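Local coordinates for protein putative mandelate racemase (Bordetella bronchiseptica, PDB 3OZY) that is of unknown function but, as an enolase-superfamily member that binds magnesium, probably acts on sugar acids by abstracting a proton next to a carboxylate, at residues K4-T15 against N32-D43; D336-Y344 against F363-H373. All blocks are in the same frame, centred on the assembly; numbering follows the deposited sequence.

Contact 1: residues K4-T15 against N32-D43; sequences KITEVKAHALST and NRQMILVEVRTD
The His11 ring points its NE2 edge at the carboxylate of Glu39, the two planes nearly coplanar (20° apart), and NE2 of His11 donates to OE1 of Glu39 at 2.8 Å. The chain of Glu39 is extended, its CG anti to the backbone N (chi1 -175°), which carries OE1 to the ring edge and leaves OE2 for NE of Arg41, 2.9 Å away and met from above the carboxylate plane. Arg41 runs alongside Glu7, whose OE2 takes a bond from NH1 of Arg41 at 3.0 Å with carboxylate and guanidinium turned 79° apart. CD of Lys9 covers one guanidinium face. These residues share one face of an antiparallel strand pair, 5-15 and 32-42, in the N-terminal capping domain of the enolase fold; a classic beta bulge sets Thr6 and Glu7 opposite Arg41. The other face is mostly apolar, CB of Ala10 meeting CG2 of Ile36 at 3.6 Å, and packs on helices 58-73 and 102-122. At the far end Arg33 O accepts from both N and OG1 of Thr15, the hydroxyl at 2.8 Å. Lys9 NZ approaches Arg41 NH2 to 3.4 Å, a like-charge proximity that the carboxylates of Glu7 and Glu39 probably offset.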
loop_
_atom_site.group_PDB
_atom_site.type_symbol
_atom_site.label_atom_id
_atom_site.label_comp_id
_atom_site.label_asym_id
_atom_site.label_seq_id
_atom_site.Cartn_x
_atom_site.Cartn_y
_atom_site.Cartn_z
ATOM N N LYS A 4 -17.225 -15.501 -20.729
ATOM C CA LYS A 4 -17.376 -14.187 -20.121
ATOM C C LYS A 4 -17.535 -14.340 -18.614
ATOM O O LYS A 4 -18.277 -15.201 -18.138
ATOM C CB LYS A 4 -18.576 -13.433 -20.708
ATOM C CG LYS A 4 -18.405 -13.022 -22.162
ATOM C CD LYS A 4 -19.577 -12.163 -22.613
ATOM C CE LYS A 4 -19.464 -11.793 -24.085
ATOM N NZ LYS A 4 -20.619 -10.965 -24.532
ATOM N N ILE A 5 -16.823 -13.509 -17.859
ATOM C CA ILE A 5 -16.947 -13.520 -16.409
ATOM C C ILE A 5 -18.328 -13.001 -16.002
ATOM O O ILE A 5 -18.763 -11.947 -16.467
ATOM C CB ILE A 5 -15.842 -12.663 -15.756
ATOM C CG1 ILE A 5 -14.473 -13.319 -15.972
ATOM C CG2 ILE A 5 -16.126 -12.474 -14.274
ATOM C CD1 ILE A 5 -13.285 -12.408 -15.670
ATOM N N THR A 6 -19.006 -13.737 -15.125
ATOM C CA THR A 6 -20.333 -13.338 -14.665
ATOM C C THR A 6 -20.347 -12.850 -13.212
ATOM O O THR A 6 -21.132 -11.974 -12.856
ATOM C CB THR A 6 -21.343 -14.492 -14.819
ATOM O OG1 THR A 6 -20.788 -15.687 -14.260
ATOM C CG2 THR A 6 -21.650 -14.735 -16.290
ATOM N N GLU A 7 -19.472 -13.410 -12.377
ATOM C CA GLU A 7 -19.424 -13.034 -10.966
ATOM C C GLU A 7 -18.012 -13.150 -10.421
ATOM O O GLU A 7 -17.255 -14.036 -10.819
ATOM C CB GLU A 7 -20.310 -13.951 -10.122
ATOM C CG GLU A 7 -21.752 -14.072 -10.550
ATOM C CD GLU A 7 -22.504 -15.042 -9.658
ATOM O OE1 GLU A 7 -22.525 -14.811 -8.432
ATOM O OE2 GLU A 7 -23.057 -16.036 -10.177
ATOM N N VAL A 8 -17.676 -12.250 -9.503
ATOM C CA VAL A 8 -16.446 -12.353 -8.725
ATOM C C VAL A 8 -16.849 -12.333 -7.254
ATOM O O VAL A 8 -17.318 -11.310 -6.747
ATOM C CB VAL A 8 -15.469 -11.204 -9.046
ATOM C CG1 VAL A 8 -14.221 -11.328 -8.189
ATOM C CG2 VAL A 8 -15.108 -11.210 -10.532
ATOM N N LYS A 9 -16.697 -13.476 -6.591
ATOM C CA LYS A 9 -17.142 -13.642 -5.208
ATOM C C LYS A 9 -15.964 -13.792 -4.267
ATOM O O LYS A 9 -14.921 -14.326 -4.645
ATOM C CB LYS A 9 -18.039 -14.874 -5.083
ATOM C CG LYS A 9 -19.282 -14.815 -5.954
ATOM C CD LYS A 9 -20.138 -16.062 -5.804
ATOM C CE LYS A 9 -20.792 -16.111 -4.437
ATOM N NZ LYS A 9 -21.796 -17.207 -4.351
ATOM N N ALA A 10 -16.145 -13.330 -3.038
ATOM C CA ALA A 10 -15.112 -13.465 -2.019
ATOM C C ALA A 10 -15.739 -14.035 -0.749
ATOM O O ALA A 10 -16.471 -13.332 -0.049
ATOM C CB ALA A 10 -14.489 -12.115 -1.748
ATOM N N HIS A 11 -15.453 -15.308 -0.464
ATOM C CA HIS A 11 -16.008 -15.999 0.707
ATOM C C HIS A 11 -15.092 -15.812 1.903
ATOM O O HIS A 11 -13.977 -16.318 1.915
ATOM C CB HIS A 11 -16.152 -17.507 0.454
ATOM C CG HIS A 11 -16.944 -17.860 -0.767
ATOM N ND1 HIS A 11 -18.299 -18.119 -0.729
ATOM C CD2 HIS A 11 -16.566 -18.027 -2.054
ATOM C CE1 HIS A 11 -18.722 -18.410 -1.947
ATOM N NE2 HIS A 11 -17.690 -18.360 -2.769
ATOM N N ALA A 12 -15.567 -15.103 2.919
ATOM C CA ALA A 12 -14.790 -14.908 4.141
ATOM C C ALA A 12 -14.889 -16.120 5.061
ATOM O O ALA A 12 -15.990 -16.513 5.469
ATOM C CB ALA A 12 -15.239 -13.650 4.860
ATOM N N LEU A 13 -13.735 -16.695 5.398
ATOM C CA LEU A 13 -13.671 -17.915 6.193
ATOM C C LEU A 13 -12.804 -17.743 7.434
ATOM O O LEU A 13 -11.779 -17.058 7.401
ATOM C CB LEU A 13 -13.108 -19.061 5.352
ATOM C CG LEU A 13 -13.796 -19.372 4.027
ATOM C CD1 LEU A 13 -13.116 -20.555 3.347
ATOM C CD2 LEU A 13 -15.270 -19.672 4.254
ATOM N N SER A 14 -13.219 -18.371 8.534
ATOM C CA SER A 14 -12.424 -18.362 9.750
ATOM C C SER A 14 -12.368 -19.759 10.353
ATOM O O SER A 14 -13.368 -20.484 10.362
ATOM C CB SER A 14 -12.980 -17.360 10.762
ATOM O OG SER A 14 -12.074 -17.181 11.842
ATOM N N THR A 15 -11.186 -20.141 10.832
ATOM C CA THR A 15 -11.009 -21.423 11.515
ATOM C C THR A 15 -10.294 -21.187 12.840
ATOM O O THR A 15 -9.403 -20.344 12.932
ATOM C CB THR A 15 -10.218 -22.439 10.657
ATOM O OG1 THR A 15 -8.881 -21.961 10.434
ATOM C CG2 THR A 15 -10.897 -22.665 9.318
ATOM N N ASN A 32 -7.030 -16.795 14.986
ATOM C CA ASN A 32 -7.828 -17.646 14.107
ATOM C C ASN A 32 -7.186 -17.636 12.740
ATOM O O ASN A 32 -6.768 -16.574 12.284
ATOM C CB ASN A 32 -9.274 -17.142 13.995
ATOM C CG ASN A 32 -10.014 -17.206 15.311
ATOM O OD1 ASN A 32 -10.546 -18.262 15.688
ATOM N ND2 ASN A 32 -10.054 -16.085 16.024
ATOM N N ARG A 33 -7.073 -18.794 12.097
ATOM C CA ARG A 33 -6.549 -18.835 10.737
ATOM C C ARG A 33 -7.682 -18.539 9.760
ATOM O O ARG A 33 -8.687 -19.256 9.701
ATOM C CB ARG A 33 -5.863 -20.173 10.437
ATOM C CG ARG A 33 -4.660 -20.493 11.358
ATOM C CD ARG A 33 -3.626 -19.341 11.438
ATOM N NE ARG A 33 -3.016 -19.054 10.139
ATOM C CZ ARG A 33 -1.955 -19.680 9.646
ATOM N NH1 ARG A 33 -1.334 -20.629 10.336
ATOM N NH2 ARG A 33 -1.499 -19.343 8.449
ATOM N N GLN A 34 -7.523 -17.456 9.013
ATOM C CA GLN A 34 -8.587 -16.952 8.160
ATOM C C GLN A 34 -8.127 -16.833 6.717
ATOM O O GLN A 34 -6.928 -16.867 6.421
ATOM C CB GLN A 34 -9.044 -15.578 8.658
ATOM C CG GLN A 34 -9.476 -15.589 10.123
ATOM C CD GLN A 34 -10.129 -14.295 10.580
ATOM O OE1 GLN A 34 -9.843 -13.206 10.070
ATOM N NE2 GLN A 34 -11.009 -14.407 11.563
ATOM N N MET A 35 -9.097 -16.673 5.824
ATOM C CA MET A 35 -8.805 -16.410 4.421
ATOM C C MET A 35 -10.050 -15.910 3.727
ATOM O O MET A 35 -11.171 -16.036 4.238
ATOM C CB MET A 35 -8.344 -17.683 3.707
ATOM C CG MET A 35 -9.457 -18.715 3.515
ATOM S SD MET A 35 -8.917 -20.229 2.696
ATOM C CE MET A 35 -8.592 -19.600 1.049
ATOM N N ILE A 36 -9.834 -15.317 2.562
ATOM C CA ILE A 36 -10.878 -15.173 1.563
ATOM C C ILE A 36 -10.676 -16.248 0.509
ATOM O O ILE A 36 -9.581 -16.396 -0.033
ATOM C CB ILE A 36 -10.785 -13.810 0.850
ATOM C CG1 ILE A 36 -11.208 -12.675 1.776
ATOM C CG2 ILE A 36 -11.628 -13.816 -0.429
ATOM C CD1 ILE A 36 -12.699 -12.646 2.091
ATOM N N LEU A 37 -11.734 -17.000 0.219
ATOM C CA LEU A 37 -11.752 -17.890 -0.927
ATOM C C LEU A 37 -12.396 -17.135 -2.081
ATOM O O LEU A 37 -13.596 -16.852 -2.050
ATOM C CB LEU A 37 -12.540 -19.171 -0.612
ATOM C CG LEU A 37 -12.697 -20.147 -1.778
ATOM C CD1 LEU A 37 -11.356 -20.675 -2.226
ATOM C CD2 LEU A 37 -13.622 -21.307 -1.399
ATOM N N VAL A 38 -11.588 -16.770 -3.073
ATOM C CA VAL A 38 -12.096 -16.082 -4.250
ATOM C C VAL A 38 -12.718 -17.104 -5.187
ATOM O O VAL A 38 -12.181 -18.196 -5.364
ATOM C CB VAL A 38 -10.964 -15.340 -4.989
ATOM C CG1 VAL A 38 -11.497 -14.643 -6.250
ATOM C CG2 VAL A 38 -10.294 -14.336 -4.052
ATOM N N GLU A 39 -13.857 -16.742 -5.772
ATOM C CA GLU A 39 -14.520 -17.582 -6.759
ATOM C C GLU A 39 -14.898 -16.728 -7.964
ATOM O O GLU A 39 -15.691 -15.795 -7.845
ATOM C CB GLU A 39 -15.764 -18.233 -6.144
ATOM C CG GLU A 39 -16.461 -19.219 -7.069
ATOM C CD GLU A 39 -17.772 -19.741 -6.504
ATOM O OE1 GLU A 39 -18.084 -19.461 -5.330
ATOM O OE2 GLU A 39 -18.498 -20.434 -7.243
ATOM N N VAL A 40 -14.305 -17.022 -9.116
ATOM C CA VAL A 40 -14.648 -16.325 -10.350
ATOM C C VAL A 40 -15.497 -17.249 -11.212
ATOM O O VAL A 40 -15.073 -18.350 -11.564
ATOM C CB VAL A 40 -13.388 -15.894 -11.132
ATOM C CG1 VAL A 40 -13.774 -15.301 -12.494
ATOM C CG2 VAL A 40 -12.572 -14.898 -10.312
ATOM N N ARG A 41 -16.706 -16.798 -11.527
ATOM C CA ARG A 41 -17.643 -17.594 -12.313
ATOM C C ARG A 41 -17.760 -17.064 -13.733
ATOM O O ARG A 41 -17.535 -15.882 -13.986
ATOM C CB ARG A 41 -19.026 -17.576 -11.660
ATOM C CG ARG A 41 -19.066 -18.189 -10.270
ATOM C CD ARG A 41 -20.469 -18.082 -9.696
ATOM N NE ARG A 41 -20.623 -18.828 -8.450
ATOM C CZ ARG A 41 -21.774 -18.943 -7.791
ATOM N NH1 ARG A 41 -22.869 -18.357 -8.257
ATOM N NH2 ARG A 41 -21.831 -19.643 -6.668
ATOM N N THR A 42 -18.128 -17.949 -14.654
ATOM C CA THR A 42 -18.325 -17.567 -16.051
ATOM C C THR A 42 -19.681 -18.026 -16.569
ATOM O O THR A 42 -20.352 -18.863 -15.958
ATOM C CB THR A 42 -17.260 -18.177 -16.979
ATOM O OG1 THR A 42 -17.257 -19.602 -16.841
ATOM C CG2 THR A 42 -15.869 -17.614 -16.666
ATOM N N ASP A 43 -20.059 -17.485 -17.720
ATOM C CA ASP A 43 -21.337 -17.819 -18.341
ATOM C C ASP A 43 -21.490 -19.306 -18.660
ATOM O O ASP A 43 -22.594 -19.842 -18.588
ATOM C CB ASP A 43 -21.601 -16.943 -19.577
ATOM C CG ASP A 43 -20.463 -16.973 -20.601
ATOM O OD1 ASP A 43 -19.391 -17.568 -20.340
ATOM O OD2 ASP A 43 -20.655 -16.384 -21.686
HETATM O O HOH W 1 -12.414 -19.115 13.790
#

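Contact 2: residues D336-Y344 against F363-H373; sequences DLMTRLASY and FEIDWDFVAAH
A single backbone bridge, Ala342 with Ile365, joins the loop after strand 328-331 of the enolase-type beta-alpha barrel to the segment leading into the N-cap of helix 367-372. Asp366 N donates to Leu341 O at 2.9 Å, almost straight (178°), and Ser343 N reaches Glu364 O in its carbonyl plane. OG of Ser343, set between its backbone N and carbonyl carbon (chi1 54°), accepts from Glu364 N at 3.0 Å. Asp366 then caps the helix, OD1 taking the N-H of Phe369. With CG anti to the backbone N, Phe369 sends its ring into the 336-344 loop: Arg340 O sits over one face, CD2 of Leu337 meets the edge, and CD1 of Leu341 approaches CD2 of Phe369 to 3.9 Å. The same Leu341 methyl touches CG2 of Val370 at 3.7 Å. Beside Ser343, CB of Ala342 rests 3.5 Å from CD1 of Phe363, and CB of Tyr344 lies near CD2 of that ring. CE1 of Phe369 lies over one face of the Arg340 guanidinium, the planes 75° apart. One water donates to both Arg340 O and Asp366 OD2, and another joins OD2 of Asp336 to NE2 of His373, 2.8 Å from each.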
loop_
_atom_site.group_PDB
_atom_site.type_symbol
_atom_site.label_atom_id
_atom_site.label_comp_id
_atom_site.label_asym_id
_atom_site.label_seq_id
_atom_site.Cartn_x
_atom_site.Cartn_y
_atom_site.Cartn_z
ATOM N N ASP A 336 -6.483 -25.309 9.965
ATOM C CA ASP A 336 -7.465 -26.100 9.231
ATOM C C ASP A 336 -7.499 -25.758 7.743
ATOM O O ASP A 336 -7.913 -26.578 6.925
ATOM C CB ASP A 336 -8.868 -25.928 9.815
ATOM C CG ASP A 336 -9.010 -26.522 11.199
ATOM O OD1 ASP A 336 -8.203 -27.408 11.573
ATOM O OD2 ASP A 336 -9.953 -26.088 11.900
ATOM N N LEU A 337 -7.071 -24.550 7.385
ATOM C CA LEU A 337 -7.035 -24.168 5.977
ATOM C C LEU A 337 -5.926 -24.881 5.201
ATOM O O LEU A 337 -5.910 -24.850 3.964
ATOM C CB LEU A 337 -6.925 -22.651 5.827
ATOM C CG LEU A 337 -8.027 -21.859 6.529
ATOM C CD1 LEU A 337 -7.699 -20.375 6.457
ATOM C CD2 LEU A 337 -9.415 -22.156 5.952
ATOM N N MET A 338 -5.017 -25.535 5.927
ATOM C CA MET A 338 -3.962 -26.345 5.316
ATOM C C MET A 338 -4.339 -27.819 5.201
ATOM O O MET A 338 -3.659 -28.586 4.514
ATOM C CB MET A 338 -2.668 -26.247 6.123
ATOM C CG MET A 338 -1.923 -24.937 5.938
ATOM S SD MET A 338 -1.272 -24.709 4.270
ATOM C CE MET A 338 -0.012 -25.988 4.244
ATOM N N THR A 339 -5.395 -28.231 5.888
ATOM C CA THR A 339 -5.711 -29.659 5.966
ATOM C C THR A 339 -7.099 -30.018 5.456
ATOM O O THR A 339 -7.285 -31.083 4.872
ATOM C CB THR A 339 -5.602 -30.185 7.417
ATOM O OG1 THR A 339 -6.481 -29.435 8.262
ATOM C CG2 THR A 339 -4.173 -30.066 7.940
ATOM N N ARG A 340 -8.072 -29.142 5.673
ATOM C CA ARG A 340 -9.474 -29.509 5.452
ATOM C C ARG A 340 -10.194 -28.742 4.346
ATOM O O ARG A 340 -11.332 -29.064 3.992
ATOM C CB ARG A 340 -10.252 -29.392 6.767
ATOM C CG ARG A 340 -9.859 -30.446 7.792
ATOM C CD ARG A 340 -10.377 -30.111 9.187
ATOM N NE ARG A 340 -11.832 -29.997 9.220
ATOM C CZ ARG A 340 -12.517 -29.477 10.234
ATOM N NH1 ARG A 340 -11.880 -29.023 11.304
ATOM N NH2 ARG A 340 -13.841 -29.407 10.174
ATOM N N LEU A 341 -9.543 -27.725 3.791
ATOM C CA LEU A 341 -10.166 -26.935 2.738
ATOM C C LEU A 341 -10.179 -27.667 1.403
ATOM O O LEU A 341 -11.149 -27.571 0.645
ATOM C CB LEU A 341 -9.444 -25.594 2.583
ATOM C CG LEU A 341 -9.968 -24.685 1.474
ATOM C CD1 LEU A 341 -11.425 -24.314 1.710
ATOM C CD2 LEU A 341 -9.106 -23.436 1.366
ATOM N N ALA A 342 -9.102 -28.385 1.109
ATOM C CA ALA A 342 -8.953 -29.016 -0.197
ATOM C C ALA A 342 -8.332 -30.402 -0.120
ATOM O O ALA A 342 -7.765 -30.788 0.896
ATOM C CB ALA A 342 -8.128 -28.123 -1.116
ATOM N N SER A 343 -8.427 -31.127 -1.228
ATOM C CA SER A 343 -7.974 -32.509 -1.313
ATOM C C SER A 343 -6.453 -32.663 -1.377
ATOM O O SER A 343 -5.939 -33.773 -1.274
ATOM C CB SER A 343 -8.609 -33.177 -2.533
ATOM O OG SER A 343 -8.354 -32.423 -3.712
ATOM N N TYR A 344 -5.737 -31.555 -1.551
ATOM C CA TYR A 344 -4.278 -31.599 -1.640
ATOM C C TYR A 344 -3.624 -31.464 -0.264
ATOM O O TYR A 344 -3.866 -30.483 0.441
ATOM C CB TYR A 344 -3.769 -30.508 -2.583
ATOM C CG TYR A 344 -2.265 -30.441 -2.668
ATOM C CD1 TYR A 344 -1.537 -31.453 -3.287
ATOM C CD2 TYR A 344 -1.569 -29.372 -2.125
ATOM C CE1 TYR A 344 -0.153 -31.394 -3.358
ATOM C CE2 TYR A 344 -0.195 -29.303 -2.196
ATOM C CZ TYR A 344 0.509 -30.313 -2.809
ATOM O OH TYR A 344 1.879 -30.241 -2.875
ATOM N N PHE A 363 -6.615 -29.334 -7.445
ATOM C CA PHE A 363 -7.311 -30.072 -6.393
ATOM C C PHE A 363 -8.765 -29.637 -6.319
ATOM O O PHE A 363 -9.168 -28.685 -6.978
ATOM C CB PHE A 363 -6.644 -29.841 -5.036
ATOM C CG PHE A 363 -6.397 -28.396 -4.728
ATOM C CD1 PHE A 363 -7.453 -27.520 -4.527
ATOM C CD2 PHE A 363 -5.106 -27.906 -4.660
ATOM C CE1 PHE A 363 -7.228 -26.191 -4.254
ATOM C CE2 PHE A 363 -4.875 -26.574 -4.387
ATOM C CZ PHE A 363 -5.936 -25.714 -4.186
ATOM N N GLU A 364 -9.538 -30.332 -5.488
ATOM C CA GLU A 364 -10.941 -30.006 -5.277
ATOM C C GLU A 364 -11.160 -29.293 -3.945
ATOM O O GLU A 364 -10.578 -29.668 -2.926
ATOM C CB GLU A 364 -11.789 -31.281 -5.319
ATOM C CG GLU A 364 -11.731 -32.032 -6.641
ATOM C CD GLU A 364 -12.431 -31.291 -7.768
ATOM O OE1 GLU A 364 -12.916 -30.163 -7.538
ATOM O OE2 GLU A 364 -12.499 -31.840 -8.888
ATOM N N ILE A 365 -12.003 -28.263 -3.966
ATOM C CA ILE A 365 -12.425 -27.577 -2.745
ATOM C C ILE A 365 -13.545 -28.362 -2.061
ATOM O O ILE A 365 -14.473 -28.837 -2.725
ATOM C CB ILE A 365 -12.963 -26.162 -3.048
ATOM C CG1 ILE A 365 -11.857 -25.251 -3.599
ATOM C CG2 ILE A 365 -13.608 -25.552 -1.804
ATOM C CD1 ILE A 365 -10.749 -24.955 -2.616
ATOM N N ASP A 366 -13.466 -28.487 -0.739
ATOM C CA ASP A 366 -14.566 -29.071 0.034
ATOM C C ASP A 366 -15.545 -27.949 0.345
ATOM O O ASP A 366 -15.359 -27.190 1.298
ATOM C CB ASP A 366 -14.051 -29.710 1.326
ATOM C CG ASP A 366 -15.155 -30.380 2.141
ATOM O OD1 ASP A 366 -16.345 -30.055 1.945
ATOM O OD2 ASP A 366 -14.821 -31.221 2.999
ATOM N N TRP A 367 -16.592 -27.844 -0.466
ATOM C CA TRP A 367 -17.539 -26.748 -0.325
ATOM C C TRP A 367 -18.408 -26.871 0.928
ATOM O O TRP A 367 -18.945 -25.879 1.412
ATOM C CB TRP A 367 -18.371 -26.579 -1.599
ATOM C CG TRP A 367 -17.541 -26.068 -2.753
ATOM C CD1 TRP A 367 -17.006 -26.804 -3.770
ATOM C CD2 TRP A 367 -17.134 -24.711 -2.983
ATOM N NE1 TRP A 367 -16.301 -25.988 -4.626
ATOM C CE2 TRP A 367 -16.364 -24.700 -4.165
ATOM C CE3 TRP A 367 -17.345 -23.506 -2.305
ATOM C CZ2 TRP A 367 -15.810 -23.533 -4.686
ATOM C CZ3 TRP A 367 -16.798 -22.345 -2.826
ATOM C CH2 TRP A 367 -16.041 -22.369 -4.007
ATOM N N ASP A 368 -18.521 -28.080 1.468
ATOM C CA ASP A 368 -19.207 -28.248 2.743
ATOM C C ASP A 368 -18.376 -27.610 3.856
ATOM O O ASP A 368 -18.910 -26.928 4.733
ATOM C CB ASP A 368 -19.475 -29.728 3.036
ATOM C CG ASP A 368 -20.454 -30.350 2.054
ATOM O OD1 ASP A 368 -21.327 -29.624 1.538
ATOM O OD2 ASP A 368 -20.348 -31.567 1.804
ATOM N N PHE A 369 -17.062 -27.823 3.816
ATOM C CA PHE A 369 -16.175 -27.173 4.769
ATOM C C PHE A 369 -16.300 -25.649 4.648
ATOM O O PHE A 369 -16.433 -24.952 5.648
ATOM C CB PHE A 369 -14.726 -27.632 4.572
ATOM C CG PHE A 369 -13.735 -26.871 5.402
ATOM C CD1 PHE A 369 -13.392 -27.309 6.669
ATOM C CD2 PHE A 369 -13.161 -25.703 4.920
ATOM C CE1 PHE A 369 -12.490 -26.601 7.439
ATOM C CE2 PHE A 369 -12.260 -24.987 5.694
ATOM C CZ PHE A 369 -11.924 -25.439 6.949
ATOM N N VAL A 370 -16.277 -25.139 3.418
ATOM C CA VAL A 370 -16.426 -23.705 3.185
ATOM C C VAL A 370 -17.707 -23.176 3.825
ATOM O O VAL A 370 -17.687 -22.206 4.579
ATOM C CB VAL A 370 -16.411 -23.379 1.674
ATOM C CG1 VAL A 370 -16.760 -21.916 1.429
ATOM C CG2 VAL A 370 -15.045 -23.720 1.078
ATOM N N ALA A 371 -18.822 -23.839 3.538
ATOM C CA ALA A 371 -20.112 -23.398 4.059
ATOM C C ALA A 371 -20.152 -23.393 5.589
ATOM O O ALA A 371 -20.821 -22.555 6.193
ATOM C CB ALA A 371 -21.231 -24.261 3.495
ATOM N N ALA A 372 -19.425 -24.320 6.210
ATOM C CA ALA A 372 -19.441 -24.454 7.670
ATOM C C ALA A 372 -18.470 -23.527 8.403
ATOM O O ALA A 372 -18.446 -23.508 9.630
ATOM C CB ALA A 372 -19.180 -25.902 8.076
ATOM N N HIS A 373 -17.668 -22.766 7.663
ATOM C CA HIS A 373 -16.667 -21.912 8.305
ATOM C C HIS A 373 -16.754 -20.444 7.909
ATOM O O HIS A 373 -15.737 -19.737 7.854
ATOM C CB HIS A 373 -15.259 -22.472 8.087
ATOM C CG HIS A 373 -15.030 -23.768 8.793
ATOM N ND1 HIS A 373 -15.392 -24.982 8.251
ATOM C CD2 HIS A 373 -14.511 -24.039 10.014
ATOM C CE1 HIS A 373 -15.094 -25.948 9.102
ATOM N NE2 HIS A 373 -14.555 -25.403 10.178
HETATM O O HOH W 2 -12.767 -26.223 12.182
HETATM O O HOH W 3 -12.899 -31.099 4.799
#

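How the contacts relate
Contact 1 and contact 2 have centres 13 Å apart and touch directly. Ser14 N lies 2.9 Å from His373 O, a probable hydrogen bond that ties His373 to strand 5-15. Met35 SD packs on Leu341 CD2 at 3.5 Å, and Leu13 CD2 reaches Val370 O at the same distance. Arg33, at the far end of the strand pair, forms a salt bridge with Asp331 on barrel strand 328-331, and its side chain is about 11 Å from a bound magnesium ion, probably the one held in the barrel by Asp201, Glu227 and Glu254. Packing of contact 2 on contact 1 thus joins segments that follow strand 328-331 to the N-terminal domain.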